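Local coordinates for tumor necrosis factor receptor superfamily member 16 (Rattus norvegicus, PDB 1SG1), which probably serves as a low-affinity cell-surface receptor for nerve growth factor and related neurotrophins, engaging them through its cysteine-rich extracellular repeats, at residues P57-L62 and A74-C79. Sequence-based numbering, arbitrary orientation.
Sequences PCTECL and ADDAVC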
loop_
_atom_site.group_PDB
_atom_site.type_symbol
_atom_site.label_atom_id
_atom_site.label_comp_id
_atom_site.label_asym_id
_atom_site.label_seq_id
_atom_site.Cartn_x
_atom_site.Cartn_y
_atom_site.Cartn_z
ATOM N N PRO C 57 -9.675 20.322 9.713
ATOM C CA PRO C 57 -9.743 20.011 8.291
ATOM C C PRO C 57 -8.652 19.024 7.857
ATOM O O PRO C 57 -7.459 19.245 8.081
ATOM C CB PRO C 57 -9.604 21.384 7.636
ATOM C CG PRO C 57 -8.734 22.138 8.618
ATOM C CD PRO C 57 -9.329 21.736 9.941
ATOM N N CYS C 58 -9.090 17.930 7.240
ATOM C CA CYS C 58 -8.199 16.898 6.755
ATOM C C CYS C 58 -7.206 17.533 5.828
ATOM O O CYS C 58 -7.601 18.316 4.973
ATOM C CB CYS C 58 -8.966 15.878 5.946
ATOM S SG CYS C 58 -10.038 14.753 6.860
ATOM N N THR C 59 -5.933 17.170 5.988
ATOM C CA THR C 59 -4.835 17.667 5.160
ATOM C C THR C 59 -5.051 17.194 3.718
ATOM O O THR C 59 -5.346 16.033 3.478
ATOM C CB THR C 59 -3.486 17.104 5.668
ATOM O OG1 THR C 59 -3.232 17.579 6.996
ATOM C CG2 THR C 59 -2.344 17.503 4.752
ATOM N N GLU C 60 -4.912 18.093 2.754
ATOM C CA GLU C 60 -5.094 17.709 1.360
ATOM C C GLU C 60 -3.773 17.701 0.617
ATOM O O GLU C 60 -2.925 18.560 0.825
ATOM C CB GLU C 60 -6.013 18.673 0.634
ATOM C CG GLU C 60 -7.311 18.992 1.309
ATOM C CD GLU C 60 -8.232 19.708 0.358
ATOM O OE1 GLU C 60 -7.738 20.622 -0.346
ATOM O OE2 GLU C 60 -9.432 19.359 0.311
ATOM N N CYS C 61 -3.617 16.728 -0.266
ATOM C CA CYS C 61 -2.407 16.606 -1.045
ATOM C C CYS C 61 -2.574 17.490 -2.265
ATOM O O CYS C 61 -3.453 17.271 -3.097
ATOM C CB CYS C 61 -2.200 15.153 -1.450
ATOM S SG CYS C 61 -2.366 13.956 -0.082
ATOM N N LEU C 62 -1.724 18.507 -2.360
ATOM C CA LEU C 62 -1.804 19.443 -3.455
ATOM C C LEU C 62 -0.619 19.298 -4.377
ATOM O O LEU C 62 0.436 18.896 -3.938
ATOM C CB LEU C 62 -1.867 20.865 -2.879
ATOM C CG LEU C 62 -2.740 21.000 -1.614
ATOM C CD1 LEU C 62 -2.538 22.371 -0.993
ATOM C CD2 LEU C 62 -4.213 20.769 -1.945
ATOM N N ALA C 74 -10.936 9.953 12.670
ATOM C CA ALA C 74 -10.058 9.999 13.830
ATOM C C ALA C 74 -8.571 10.133 13.502
ATOM O O ALA C 74 -7.710 10.064 14.383
ATOM C CB ALA C 74 -10.292 8.750 14.693
ATOM N N ASP C 75 -8.264 10.337 12.236
ATOM C CA ASP C 75 -6.876 10.446 11.850
ATOM C C ASP C 75 -6.739 11.273 10.573
ATOM O O ASP C 75 -7.482 11.117 9.619
ATOM C CB ASP C 75 -6.304 9.036 11.662
ATOM C CG ASP C 75 -4.949 8.847 12.328
ATOM O OD1 ASP C 75 -4.410 7.723 12.259
ATOM O OD2 ASP C 75 -4.414 9.805 12.917
ATOM N N ASP C 76 -5.783 12.183 10.574
ATOM C CA ASP C 76 -5.559 13.022 9.425
ATOM C C ASP C 76 -5.016 12.166 8.282
ATOM O O ASP C 76 -4.633 11.005 8.472
ATOM C CB ASP C 76 -4.548 14.097 9.783
ATOM C CG ASP C 76 -4.444 15.162 8.731
ATOM O OD1 ASP C 76 -5.280 15.175 7.821
ATOM O OD2 ASP C 76 -3.532 15.994 8.820
ATOM N N ALA C 77 -4.986 12.757 7.095
ATOM C CA ALA C 77 -4.488 12.089 5.934
ATOM C C ALA C 77 -2.989 12.348 5.902
ATOM O O ALA C 77 -2.495 13.234 6.589
ATOM C CB ALA C 77 -5.145 12.654 4.698
ATOM N N VAL C 78 -2.274 11.553 5.113
ATOM C CA VAL C 78 -0.856 11.740 4.947
ATOM C C VAL C 78 -0.567 11.813 3.447
ATOM O O VAL C 78 -1.158 11.096 2.655
ATOM C CB VAL C 78 -0.048 10.622 5.624
ATOM C CG1 VAL C 78 1.389 11.034 5.698
ATOM C CG2 VAL C 78 -0.582 10.361 7.038
ATOM N N CYS C 79 0.325 12.734 3.085
ATOM C CA CYS C 79 0.710 12.975 1.710
ATOM C C CYS C 79 2.197 12.836 1.466
ATOM O O CYS C 79 2.999 13.284 2.259
ATOM C CB CYS C 79 0.321 14.380 1.295
ATOM S SG CYS C 79 -1.422 14.832 1.492
#
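Cys79, Thr59 and Asp76 carry most of the 303 Å² buried here, and they join 57-62 to 74-79 at two points, one covalent and one polar. At the covalent point Cys61 SG lies 2.0 Å from Cys79 SG, and the torsion about that bond, -86°, is close to the relaxed right angle of a disulfide. Both CB atoms point toward the other segment, and with each sulfur anti to its own carbonyl carbon the two sulfurs are brought together. The CG2 methyl of Thr59 lies loosely beside Cys79 SG at 4.3 Å.

At the polar point the carboxylate of Asp76 faces the backbone N-H and the hydroxyl of Thr59. The firm bond is from Thr59 N to Asp76 OD1, 2.8 Å long and nearly straight at 171°, meeting the syn lone pair. Thr59 OG1 also donates to Asp76 OD2, but at 2.4 Å this bond is modelled too short to be trusted in detail. With CG anti to the backbone N (chi1 -169°), the Asp76 carboxylate comes nearer to 57-62 than its CB direction alone would suggest. Ala77 N approaches OD1 from above the carboxylate plane, a bent and doubtfully short bond. Replacing Asp76 with an alanine removes the carboxylate and would probably leave the Thr59 N-H without its partner here, so that only the disulfide would bond the two segments directly.

The touching parts run nearly parallel, yet no backbone-to-backbone hydrogen bond joins them. This pattern fits the cysteine-rich repeats of the TNF-receptor family, in which disulfides, rather than extensive regular secondary structure, hold irregular stretches together. Cys58 adds a second disulfide, to Cys71, while Phe45 of strand 44-45 touches both Cys58 and Asp76. Beyond Ala77 the chain enters strand 78-81, which pairs antiparallel with strand 65-69.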